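Local coordinates for 3-oxo-glucose-6-phosphate:glutamate aminotransferase (PDB 4K2M), which catalyses the reversible pyridoxal phosphate-dependent transamination of 3-dehydro-glucose 6-phosphate with glutamate, forming kanosamine 6-phosphate on the way to the antibiotic neotrehalosadiamine, at residues A123-I133 against F291-N299; A238-N246 against A257-L267. All blocks are in the same frame, centred on the assembly; numbering follows the deposited sequence.

Overall arrangement
The two contacts, both largely buried, have their centres about 10 Å apart and meet at neighbouring strands of one mixed sheet, where Thr124 N lies 2.8 Å from Gly258 O, a probable hydrogen bond. Interaction 2 joins two antiparallel strands inside that sheet and is dominated by regular backbone hydrogen bonds. Interaction 1 lies at the border of the sheet within the chain, where strand 120-124 gives way to helix 127-137; two backbone bonds and a Met-aromatic contact hold an irregular segment there. Both touch the same cofactor-substrate adduct, yet Asn294 of interaction 1 reaches the second adduct, in keeping with active sites shared across the dimer.

Interaction 1: residues A123-I133 against F291-N299; sequences ATSSGTDAIMI and FGFNSKMDN. With O1G (3-deoxy-3-[(E)-({3-hydroxy-2-methyl-5-[(phosphonooxy)methyl]pyridin-4-yl}methylidene)amino]-6-O-phosphono-alpha-D-gluco pyranose), chain C; O1G (3-deoxy-3-[(E)-({3-hydroxy-2-methyl-5-[(phosphonooxy)methyl]pyridin-4-yl}methylidene)amino]-6-O-phosphono-alpha-D-gluco pyranose), chain I.
Thr124 and Lys296 form a single backbone bridge that fastens 291-299 to the end of strand 120-124. Around it, Met297 N donates to Ala123 O at 3.0 Å, and Ser125 N to Ser295 O at 2.9 Å. A water adds a bridge beside these, donating to Ala123 O and accepting from Lys296 NZ, whose chain bends at its last two torsions.

Apolar contacts form two patches. Met132 lays its methyl over the centre of one face of the Phe293 ring, CE 3.6 Å from the centroid and only 12° off the normal, while SD sits obliquely in this Met-aromatic contact. The bend that turns CE onto the ring is at chi3 (64°), beyond an otherwise extended chain. Beside it, Ile133 CD1 packs on Ser295 CB, and at the strand Ala123 CB meets Met297 CB at 3.6 Å.

Phosphate binding occupies both flanks. Ser126 OG caps helix 127-137 by accepting from Asp129 N, and at that helix start Gly127 N and Thr128, through N and OG1, grip one adduct's phosphate. Asn294 ND2 instead donates to OP1 of the other adduct (chain I) at 2.7 Å.

Strand 258-262 is the neighbour of strand 120-124 in the sheet, while helix 154-163 packs against Met132, helix 265-275 against Ile133 and Lys296, and helix 103-116 against Met297.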
loop_
_atom_site.group_PDB
_atom_site.type_symbol
_atom_site.label_atom_id
_atom_site.label_comp_id
_atom_site.label_asym_id
_atom_site.label_seq_id
_atom_site.Cartn_x
_atom_site.Cartn_y
_atom_site.Cartn_z
ATOM N N ALA A 123 7.303 -6.581 -7.363
ATOM C CA ALA A 123 5.979 -6.575 -6.747
ATOM C C ALA A 123 5.764 -5.234 -6.039
ATOM O O ALA A 123 6.633 -4.765 -5.297
ATOM C CB ALA A 123 5.825 -7.739 -5.772
ATOM N N THR A 124 4.610 -4.618 -6.275
ATOM C CA THR A 124 4.351 -3.265 -5.795
ATOM C C THR A 124 3.142 -3.236 -4.880
ATOM O O THR A 124 2.446 -4.240 -4.709
ATOM C CB THR A 124 4.070 -2.314 -6.971
ATOM O OG1 THR A 124 2.933 -2.787 -7.693
ATOM C CG2 THR A 124 5.252 -2.240 -7.928
ATOM N N SER A 125 2.882 -2.057 -4.309
ATOM C CA SER A 125 1.812 -1.891 -3.338
ATOM C C SER A 125 0.439 -1.747 -3.983
ATOM O O SER A 125 -0.563 -1.760 -3.280
ATOM C CB SER A 125 2.083 -0.668 -2.447
ATOM O OG SER A 125 2.339 0.471 -3.237
ATOM N N SER A 126 0.392 -1.579 -5.308
ATOM C CA SER A 126 -0.875 -1.585 -6.051
ATOM C C SER A 126 -0.601 -1.577 -7.537
ATOM O O SER A 126 0.519 -1.315 -7.958
ATOM C CB SER A 126 -1.741 -0.370 -5.708
ATOM O OG SER A 126 -1.157 0.832 -6.215
ATOM N N GLY A 127 -1.641 -1.821 -8.328
ATOM C CA GLY A 127 -1.551 -1.720 -9.774
ATOM C C GLY A 127 -1.291 -0.286 -10.199
ATOM O O GLY A 127 -0.494 -0.030 -11.106
ATOM N N THR A 128 -1.944 0.662 -9.526
ATOM C CA THR A 128 -1.732 2.077 -9.819
ATOM C C THR A 128 -0.262 2.448 -9.656
ATOM O O THR A 128 0.331 3.141 -10.515
ATOM C CB THR A 128 -2.588 2.972 -8.884
ATOM O OG1 THR A 128 -3.973 2.653 -9.074
ATOM C CG2 THR A 128 -2.369 4.446 -9.213
ATOM N N ASP A 129 0.335 1.976 -8.564
ATOM C CA ASP A 129 1.739 2.251 -8.296
ATOM C C ASP A 129 2.636 1.590 -9.343
ATOM O O ASP A 129 3.650 2.164 -9.738
ATOM C CB ASP A 129 2.131 1.772 -6.892
ATOM C CG ASP A 129 1.467 2.590 -5.784
ATOM O OD1 ASP A 129 1.777 3.793 -5.677
ATOM O OD2 ASP A 129 0.637 2.026 -5.027
ATOM N N ALA A 130 2.262 0.396 -9.782
ATOM C CA ALA A 130 3.013 -0.283 -10.826
ATOM C C ALA A 130 3.081 0.574 -12.102
ATOM O O ALA A 130 4.142 0.709 -12.725
ATOM C CB ALA A 130 2.384 -1.649 -11.128
ATOM N N ILE A 131 1.957 1.160 -12.503
ATOM C CA ILE A 131 1.967 1.989 -13.706
ATOM C C ILE A 131 2.804 3.245 -13.483
ATOM O O ILE A 131 3.608 3.634 -14.336
ATOM C CB ILE A 131 0.536 2.360 -14.134
ATOM C CG1 ILE A 131 -0.263 1.083 -14.414
ATOM C CG2 ILE A 131 0.584 3.295 -15.376
ATOM C CD1 ILE A 131 -1.777 1.312 -14.477
ATOM N N MET A 132 2.616 3.886 -12.332
ATOM C CA MET A 132 3.339 5.111 -12.030
ATOM C C MET A 132 4.844 4.887 -11.992
ATOM O O MET A 132 5.617 5.630 -12.609
ATOM C CB MET A 132 2.858 5.685 -10.690
ATOM C CG MET A 132 3.410 7.038 -10.394
ATOM S SD MET A 132 2.792 7.559 -8.782
ATOM C CE MET A 132 3.551 6.333 -7.718
ATOM N N ILE A 133 5.269 3.850 -11.284
ATOM C CA ILE A 133 6.682 3.520 -11.226
ATOM C C ILE A 133 7.228 3.126 -12.601
ATOM O O ILE A 133 8.324 3.557 -12.991
ATOM C CB ILE A 133 6.920 2.406 -10.196
ATOM C CG1 ILE A 133 6.721 2.984 -8.791
ATOM C CG2 ILE A 133 8.325 1.865 -10.304
ATOM C CD1 ILE A 133 6.478 1.897 -7.733
ATOM N N PHE A 291 14.492 10.725 -6.047
ATOM C CA PHE A 291 13.522 10.285 -5.054
ATOM C C PHE A 291 12.883 8.972 -5.459
ATOM O O PHE A 291 12.999 8.529 -6.600
ATOM C CB PHE A 291 12.423 11.339 -4.890
ATOM C CG PHE A 291 11.491 11.433 -6.060
ATOM C CD1 PHE A 291 10.306 10.702 -6.091
ATOM C CD2 PHE A 291 11.791 12.269 -7.128
ATOM C CE1 PHE A 291 9.446 10.792 -7.187
ATOM C CE2 PHE A 291 10.939 12.368 -8.212
ATOM C CZ PHE A 291 9.764 11.623 -8.243
ATOM N N GLY A 292 12.167 8.366 -4.524
ATOM C CA GLY A 292 11.398 7.179 -4.833
ATOM C C GLY A 292 10.190 7.145 -3.933
ATOM O O GLY A 292 9.976 8.066 -3.149
ATOM N N PHE A 293 9.394 6.087 -4.048
ATOM C CA PHE A 293 8.174 5.961 -3.254
ATOM C C PHE A 293 8.320 4.868 -2.226
ATOM O O PHE A 293 9.338 4.185 -2.175
ATOM C CB PHE A 293 7.000 5.614 -4.168
ATOM C CG PHE A 293 6.777 6.614 -5.256
ATOM C CD1 PHE A 293 5.957 7.714 -5.044
ATOM C CD2 PHE A 293 7.386 6.457 -6.494
ATOM C CE1 PHE A 293 5.743 8.648 -6.052
ATOM C CE2 PHE A 293 7.183 7.388 -7.499
ATOM C CZ PHE A 293 6.360 8.482 -7.278
ATOM N N ASN A 294 7.301 4.707 -1.385
ATOM C CA ASN A 294 7.245 3.555 -0.500
ATOM C C ASN A 294 6.211 2.598 -1.057
ATOM O O ASN A 294 5.093 2.500 -0.532
ATOM C CB ASN A 294 6.848 3.983 0.913
ATOM C CG ASN A 294 6.944 2.849 1.919
ATOM O OD1 ASN A 294 7.473 1.773 1.617
ATOM N ND2 ASN A 294 6.426 3.080 3.135
ATOM N N SER A 295 6.582 1.863 -2.103
ATOM C CA SER A 295 5.567 1.168 -2.882
ATOM C C SER A 295 5.909 -0.255 -3.269
ATOM O O SER A 295 5.452 -0.710 -4.312
ATOM C CB SER A 295 5.235 1.967 -4.136
ATOM O OG SER A 295 4.722 3.245 -3.799
ATOM N N LYS A 296 6.703 -0.953 -2.454
ATOM C CA LYS A 296 6.847 -2.397 -2.618
ATOM C C LYS A 296 5.612 -3.115 -2.082
ATOM O O LYS A 296 4.923 -2.612 -1.195
ATOM C CB LYS A 296 8.085 -2.915 -1.878
ATOM C CG LYS A 296 9.405 -2.421 -2.445
ATOM C CD LYS A 296 10.567 -2.749 -1.507
ATOM C CE LYS A 296 10.750 -4.256 -1.356
ATOM N NZ LYS A 296 10.890 -4.919 -2.691
ATOM N N MET A 297 5.336 -4.306 -2.597
ATOM C CA MET A 297 4.297 -5.151 -1.998
ATOM C C MET A 297 4.742 -5.565 -0.596
ATOM O O MET A 297 5.944 -5.677 -0.334
ATOM C CB MET A 297 4.091 -6.394 -2.870
ATOM C CG MET A 297 3.051 -7.367 -2.363
ATOM S SD MET A 297 2.877 -8.639 -3.637
ATOM C CE MET A 297 1.434 -9.517 -3.060
ATOM N N ASP A 298 3.786 -5.772 0.309
ATOM C CA ASP A 298 4.093 -6.274 1.642
ATOM C C ASP A 298 4.356 -7.779 1.625
ATOM O O ASP A 298 3.670 -8.526 0.921
ATOM C CB ASP A 298 2.917 -6.000 2.581
ATOM C CG ASP A 298 2.812 -4.535 2.967
ATOM O OD1 ASP A 298 3.845 -3.843 2.889
ATOM O OD2 ASP A 298 1.700 -4.095 3.331
ATOM N N ASN A 299 5.336 -8.211 2.418
ATOM C CA ASN A 299 5.652 -9.628 2.602
ATOM C C ASN A 299 4.426 -10.430 3.016
ATOM O O ASN A 299 4.219 -11.561 2.557
ATOM C CB ASN A 299 6.762 -9.765 3.659
ATOM C CG ASN A 299 7.270 -11.194 3.805
ATOM O OD1 ASN A 299 7.815 -11.769 2.857
ATOM N ND2 ASN A 299 7.140 -11.755 5.005
HETATM P P O1G C . -5.082 -1.149 -8.321
HETATM C C3A O1G C . -7.903 -1.417 -13.393
HETATM O O3 O1G C . -9.115 -2.017 -13.461
HETATM C C1 O1G C . -12.775 -1.297 -9.297
HETATM N "N1'" O1G C . -5.971 -0.506 -14.409
HETATM C C2 O1G C . -11.713 -1.323 -10.399
HETATM O O2 O1G C . -12.318 -2.165 -11.438
HETATM C C9A O1G C . -7.170 -1.096 -14.540
HETATM C C2A O1G C . -7.664 -1.399 -15.944
HETATM C C3 O1G C . -10.357 -1.883 -9.937
HETATM N "N3'" O1G C . -9.433 -1.568 -11.042
HETATM O O1 O1G C . -13.225 -2.617 -8.957
HETATM C C4 O1G C . -9.912 -1.291 -8.585
HETATM O O4 O1G C . -8.943 -2.265 -8.149
HETATM C C4A O1G C . -7.402 -1.127 -12.136
HETATM C C4B O1G C . -8.168 -1.431 -10.909
HETATM C C5 O1G C . -11.082 -1.403 -7.608
HETATM O O5 O1G C . -12.240 -0.716 -8.100
HETATM C C5A O1G C . -6.159 -0.510 -12.029
HETATM C C5T O1G C . -5.448 -0.107 -10.727
HETATM C C6 O1G C . -10.859 -0.683 -6.308
HETATM C C6A O1G C . -5.467 -0.205 -13.192
HETATM O OP1 O1G C . -4.288 0.119 -8.088
HETATM O OP2 O1G C . -4.349 -2.381 -7.907
HETATM O OP3 O1G C . -6.531 -1.024 -7.798
HETATM O OP4 O1G C . -5.170 -1.295 -9.951
HETATM O O6 O1G C . -11.771 -0.964 -5.315
HETATM P "P'" O1G C . -11.324 -0.981 -3.770
HETATM O OP6 O1G C . -10.302 -2.092 -3.655
HETATM O OP7 O1G C . -10.783 0.384 -3.408
HETATM O OP8 O1G C . -12.643 -1.303 -3.063
HETATM P P O1G I . 6.313 4.744 6.244
HETATM C C3A O1G I . 9.995 7.801 9.524
HETATM O O3 O1G I . 10.797 7.165 10.412
HETATM C C1 O1G I . 13.115 2.343 8.873
HETATM N "N1'" O1G I . 9.005 9.761 8.658
HETATM C C2 O1G I . 12.487 3.721 9.093
HETATM O O2 O1G I . 12.940 4.159 10.420
HETATM C C9A O1G I . 9.815 9.182 9.561
HETATM C C2A O1G I . 10.505 10.053 10.601
HETATM C C3 O1G I . 10.954 3.685 9.044
HETATM N "N3'" O1G I . 10.591 5.108 9.003
HETATM O O1 O1G I . 12.817 1.489 9.981
HETATM C C4 O1G I . 10.432 2.883 7.830
HETATM O O4 O1G I . 9.073 2.630 8.245
HETATM C C4A O1G I . 9.338 7.036 8.563
HETATM C C4B O1G I . 9.518 5.577 8.486
HETATM C C5 O1G I . 11.148 1.535 7.799
HETATM O O5 O1G I . 12.572 1.707 7.697
HETATM C C5A O1G I . 8.506 7.663 7.651
HETATM C C5T O1G I . 7.714 6.984 6.526
HETATM C C6 O1G I . 10.832 0.699 6.590
HETATM C C6A O1G I . 8.351 9.038 7.719
HETATM O OP1 O1G I . 6.066 5.184 4.821
HETATM O OP2 O1G I . 5.053 4.298 6.924
HETATM O OP3 O1G I . 7.460 3.711 6.301
HETATM O OP4 O1G I . 6.774 6.046 7.126
HETATM O O6 O1G I . 11.373 -0.571 6.543
HETATM P "P'" O1G I . 10.571 -1.744 5.786
HETATM O OP6 O1G I . 9.181 -1.762 6.402
HETATM O OP7 O1G I . 10.592 -1.398 4.310
HETATM O OP8 O1G I . 11.390 -2.981 6.138
HETATM O O HOH W 1 9.287 -5.480 -4.623
HETATM O O HOH W 2 2.305 2.467 -0.654
#

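Interaction 2: residues A238-N246 against A257-L267; sequences ADITTLSFN and AGAIATDNEEL. With O1G (3-deoxy-3-[(E)-({3-hydroxy-2-methyl-5-[(phosphonooxy)methyl]pyridin-4-yl}methylidene)amino]-6-O-phosphono-alpha-D-gluco pyranose), chain C.
Thr241 and Leu243 form hydrogen-bonded pairs with Ala261 and Ala259, the centre of an antiparallel match between strands 240-244 and 258-262, whose axes approach to 4.5 Å at 166°. Thr241 N reaches Ala261 O at 3.0 Å, with a return bond from Ala261 N to Thr241 O, and Phe245 N closes the ligand end on Ala257 O at 2.8 Å.

Packing is close at the side chains. Beside Ala259 the Phe245 ring reaches along the neighbouring strand, its CE2 3.7 Å from Ala259 CB, with Phe108 and Phe251 against the ring. Ile240 CG2 meets Ile260 CG2 at 3.7 Å. With CG1 anti to the carbonyl carbon (chi1 -74°), Ile240 also sets CG1 3.5 Å from Leu267 CD2, tying helix 265-275 to strand 240-244.

Next to this close packing, the side around Asp239, Asp263 and Thr241 is looser and hydrated. Thr262 OG1 donates to Asp239 O at 2.8 Å, nearly along the C=O axis, and accepts from Asn264 N in an ST turn. One water accepts from Asp263 N; another donates to Thr241 OG1, which is also hydrogen-bonded to Glu223. Asn264 caps the helix through Leu267 N.

At the opposite end Ser244 OG accepts from Asn246 N, a second ST turn. Ser244 OG also donates to the adduct's OP2 at 2.6 Å. Asn246 OD1 accepts from Tyr248 N, and its ND2 bonds weakly to OP6 on the sugar phosphate. Such a strand pair, delivering a phosphate-binding serine shortly before Lys249, the cofactor's attachment point in the internal aldimine but not here, belongs to the central mixed sheet of the aspartate aminotransferase fold.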
loop_
_atom_site.group_PDB
_atom_site.type_symbol
_atom_site.label_atom_id
_atom_site.label_comp_id
_atom_site.label_asym_id
_atom_site.label_seq_id
_atom_site.Cartn_x
_atom_site.Cartn_y
_atom_site.Cartn_z
ATOM N N ALA A 238 5.546 -5.651 -25.045
ATOM C CA ALA A 238 5.623 -4.489 -24.148
ATOM C C ALA A 238 6.999 -4.330 -23.504
ATOM O O ALA A 238 7.683 -5.327 -23.230
ATOM C CB ALA A 238 4.556 -4.592 -23.069
ATOM N N ASP A 239 7.404 -3.087 -23.246
ATOM C CA ASP A 239 8.626 -2.853 -22.472
ATOM C C ASP A 239 8.383 -3.129 -20.994
ATOM O O ASP A 239 9.214 -3.734 -20.316
ATOM C CB ASP A 239 9.101 -1.425 -22.656
ATOM C CG ASP A 239 9.421 -1.122 -24.093
ATOM O OD1 ASP A 239 10.355 -1.769 -24.612
ATOM O OD2 ASP A 239 8.732 -0.266 -24.698
ATOM N N ILE A 240 7.233 -2.675 -20.512
ATOM C CA ILE A 240 6.783 -2.978 -19.155
ATOM C C ILE A 240 5.351 -3.488 -19.153
ATOM O O ILE A 240 4.503 -2.968 -19.873
ATOM C CB ILE A 240 6.865 -1.728 -18.257
ATOM C CG1 ILE A 240 8.328 -1.441 -17.919
ATOM C CG2 ILE A 240 6.017 -1.900 -16.965
ATOM C CD1 ILE A 240 8.522 -0.503 -16.758
ATOM N N THR A 241 5.090 -4.504 -18.335
ATOM C CA THR A 241 3.736 -5.004 -18.107
ATOM C C THR A 241 3.346 -4.701 -16.657
ATOM O O THR A 241 4.132 -4.935 -15.741
ATOM C CB THR A 241 3.705 -6.534 -18.316
ATOM O OG1 THR A 241 4.023 -6.838 -19.688
ATOM C CG2 THR A 241 2.333 -7.124 -17.968
ATOM N N THR A 242 2.138 -4.199 -16.425
ATOM C CA THR A 242 1.716 -3.977 -15.044
ATOM C C THR A 242 0.533 -4.868 -14.689
ATOM O O THR A 242 -0.344 -5.110 -15.516
ATOM C CB THR A 242 1.350 -2.519 -14.793
ATOM O OG1 THR A 242 0.236 -2.171 -15.628
ATOM C CG2 THR A 242 2.526 -1.626 -15.132
ATOM N N LEU A 243 0.513 -5.326 -13.440
ATOM C CA LEU A 243 -0.559 -6.168 -12.938
ATOM C C LEU A 243 -1.132 -5.551 -11.679
ATOM O O LEU A 243 -0.442 -4.806 -10.988
ATOM C CB LEU A 243 -0.027 -7.560 -12.588
ATOM C CG LEU A 243 0.452 -8.392 -13.784
ATOM C CD1 LEU A 243 1.112 -9.680 -13.315
ATOM C CD2 LEU A 243 -0.718 -8.722 -14.708
ATOM N N SER A 244 -2.393 -5.877 -11.387
ATOM C CA SER A 244 -3.005 -5.582 -10.089
ATOM C C SER A 244 -3.371 -6.887 -9.426
ATOM O O SER A 244 -3.822 -7.824 -10.107
ATOM C CB SER A 244 -4.297 -4.784 -10.244
ATOM O OG SER A 244 -4.956 -4.688 -8.987
ATOM N N PHE A 245 -3.186 -6.954 -8.108
ATOM C CA PHE A 245 -3.634 -8.105 -7.314
ATOM C C PHE A 245 -4.654 -7.636 -6.304
ATOM O O PHE A 245 -4.795 -8.195 -5.220
ATOM C CB PHE A 245 -2.457 -8.791 -6.603
ATOM C CG PHE A 245 -1.342 -9.161 -7.534
ATOM C CD1 PHE A 245 -1.595 -9.915 -8.675
ATOM C CD2 PHE A 245 -0.053 -8.712 -7.295
ATOM C CE1 PHE A 245 -0.559 -10.239 -9.551
ATOM C CE2 PHE A 245 0.985 -9.034 -8.158
ATOM C CZ PHE A 245 0.736 -9.798 -9.285
ATOM N N ASN A 246 -5.376 -6.585 -6.664
ATOM C CA ASN A 246 -6.523 -6.164 -5.862
ATOM C C ASN A 246 -7.480 -7.370 -5.706
ATOM O O ASN A 246 -7.573 -8.237 -6.590
ATOM C CB ASN A 246 -7.173 -4.948 -6.548
ATOM C CG ASN A 246 -8.617 -4.746 -6.164
ATOM O OD1 ASN A 246 -9.508 -5.385 -6.730
ATOM N ND2 ASN A 246 -8.865 -3.824 -5.225
ATOM N N ALA A 257 -2.073 -4.653 -3.849
ATOM C CA ALA A 257 -0.773 -5.078 -4.354
ATOM C C ALA A 257 -0.811 -5.071 -5.876
ATOM O O ALA A 257 -1.888 -5.061 -6.467
ATOM C CB ALA A 257 -0.438 -6.495 -3.841
ATOM N N GLY A 258 0.364 -5.088 -6.502
ATOM C CA GLY A 258 0.454 -5.216 -7.952
ATOM C C GLY A 258 1.846 -5.660 -8.358
ATOM O O GLY A 258 2.631 -6.092 -7.525
ATOM N N ALA A 259 2.166 -5.580 -9.644
ATOM C CA ALA A 259 3.523 -5.922 -10.053
ATOM C C ALA A 259 3.914 -5.261 -11.341
ATOM O O ALA A 259 3.063 -4.922 -12.164
ATOM C CB ALA A 259 3.676 -7.422 -10.183
ATOM N N ILE A 260 5.220 -5.103 -11.515
ATOM C CA ILE A 260 5.790 -4.676 -12.783
ATOM C C ILE A 260 6.598 -5.852 -13.317
ATOM O O ILE A 260 7.348 -6.476 -12.570
ATOM C CB ILE A 260 6.752 -3.515 -12.561
ATOM C CG1 ILE A 260 5.990 -2.274 -12.099
ATOM C CG2 ILE A 260 7.493 -3.181 -13.855
ATOM C CD1 ILE A 260 6.911 -1.165 -11.588
ATOM N N ALA A 261 6.453 -6.169 -14.600
ATOM C CA ALA A 261 7.255 -7.237 -15.188
ATOM C C ALA A 261 7.993 -6.705 -16.394
ATOM O O ALA A 261 7.433 -5.959 -17.192
ATOM C CB ALA A 261 6.384 -8.415 -15.574
ATOM N N THR A 262 9.269 -7.064 -16.519
ATOM C CA THR A 262 10.049 -6.614 -17.670
ATOM C C THR A 262 11.171 -7.595 -17.939
ATOM O O THR A 262 11.576 -8.336 -17.039
ATOM C CB THR A 262 10.613 -5.180 -17.473
ATOM O OG1 THR A 262 11.248 -4.747 -18.691
ATOM C CG2 THR A 262 11.633 -5.132 -16.329
ATOM N N ASP A 263 11.646 -7.619 -19.186
ATOM C CA ASP A 263 12.830 -8.393 -19.524
ATOM C C ASP A 263 14.108 -7.566 -19.424
ATOM O O ASP A 263 15.211 -8.107 -19.498
ATOM C CB ASP A 263 12.710 -8.990 -20.932
ATOM C CG ASP A 263 11.795 -10.201 -20.981
ATOM O OD1 ASP A 263 11.711 -10.939 -19.974
ATOM O OD2 ASP A 263 11.167 -10.432 -22.041
ATOM N N ASN A 264 13.973 -6.254 -19.248
ATOM C CA ASN A 264 15.142 -5.388 -19.307
ATOM C C ASN A 264 15.742 -5.149 -17.929
ATOM O O ASN A 264 15.077 -4.598 -17.055
ATOM C CB ASN A 264 14.797 -4.042 -19.943
ATOM C CG ASN A 264 16.028 -3.206 -20.194
ATOM O OD1 ASN A 264 16.541 -2.551 -19.286
ATOM N ND2 ASN A 264 16.525 -3.235 -21.429
ATOM N N GLU A 265 16.998 -5.552 -17.742
ATOM C CA GLU A 265 17.646 -5.458 -16.430
ATOM C C GLU A 265 17.812 -4.027 -15.923
ATOM O O GLU A 265 17.567 -3.755 -14.742
ATOM C CB GLU A 265 19.004 -6.179 -16.435
ATOM C CG GLU A 265 19.628 -6.343 -15.036
ATOM C CD GLU A 265 20.495 -5.156 -14.627
ATOM O OE1 GLU A 265 20.913 -4.385 -15.518
ATOM O OE2 GLU A 265 20.760 -4.996 -13.412
ATOM N N GLU A 266 18.261 -3.111 -16.778
ATOM C CA GLU A 266 18.444 -1.742 -16.301
ATOM C C GLU A 266 17.098 -1.136 -15.932
ATOM O O GLU A 266 16.986 -0.368 -14.976
ATOM C CB GLU A 266 19.134 -0.857 -17.339
ATOM C CG GLU A 266 20.603 -1.198 -17.596
ATOM C CD GLU A 266 21.535 -0.800 -16.455
ATOM O OE1 GLU A 266 21.095 -0.104 -15.510
ATOM O OE2 GLU A 266 22.724 -1.185 -16.518
ATOM N N LEU A 267 16.073 -1.482 -16.701
ATOM C CA LEU A 267 14.736 -0.961 -16.437
ATOM C C LEU A 267 14.216 -1.531 -15.119
ATOM O O LEU A 267 13.650 -0.808 -14.303
ATOM C CB LEU A 267 13.798 -1.284 -17.600
ATOM C CG LEU A 267 12.394 -0.709 -17.598
ATOM C CD1 LEU A 267 12.433 0.813 -17.412
ATOM C CD2 LEU A 267 11.708 -1.087 -18.922
HETATM P P O1G C . -5.082 -1.149 -8.321
HETATM C C3A O1G C . -7.903 -1.417 -13.393
HETATM O O3 O1G C . -9.115 -2.017 -13.461
HETATM C C1 O1G C . -12.775 -1.297 -9.297
HETATM N "N1'" O1G C . -5.971 -0.506 -14.409
HETATM C C2 O1G C . -11.713 -1.323 -10.399
HETATM O O2 O1G C . -12.318 -2.165 -11.438
HETATM C C9A O1G C . -7.170 -1.096 -14.540
HETATM C C2A O1G C . -7.664 -1.399 -15.944
HETATM C C3 O1G C . -10.357 -1.883 -9.937
HETATM N "N3'" O1G C . -9.433 -1.568 -11.042
HETATM O O1 O1G C . -13.225 -2.617 -8.957
HETATM C C4 O1G C . -9.912 -1.291 -8.585
HETATM O O4 O1G C . -8.943 -2.265 -8.149
HETATM C C4A O1G C . -7.402 -1.127 -12.136
HETATM C C4B O1G C . -8.168 -1.431 -10.909
HETATM C C5 O1G C . -11.082 -1.403 -7.608
HETATM O O5 O1G C . -12.240 -0.716 -8.100
HETATM C C5A O1G C . -6.159 -0.510 -12.029
HETATM C C5T O1G C . -5.448 -0.107 -10.727
HETATM C C6 O1G C . -10.859 -0.683 -6.308
HETATM C C6A O1G C . -5.467 -0.205 -13.192
HETATM O OP1 O1G C . -4.288 0.119 -8.088
HETATM O OP2 O1G C . -4.349 -2.381 -7.907
HETATM O OP3 O1G C . -6.531 -1.024 -7.798
HETATM O OP4 O1G C . -5.170 -1.295 -9.951
HETATM O O6 O1G C . -11.771 -0.964 -5.315
HETATM P "P'" O1G C . -11.324 -0.981 -3.770
HETATM O OP6 O1G C . -10.302 -2.092 -3.655
HETATM O OP7 O1G C . -10.783 0.384 -3.408
HETATM O OP8 O1G C . -12.643 -1.303 -3.063
HETATM O O HOH W 3 6.884 -6.340 -20.163
HETATM O O HOH W 4 10.049 -6.429 -21.303
#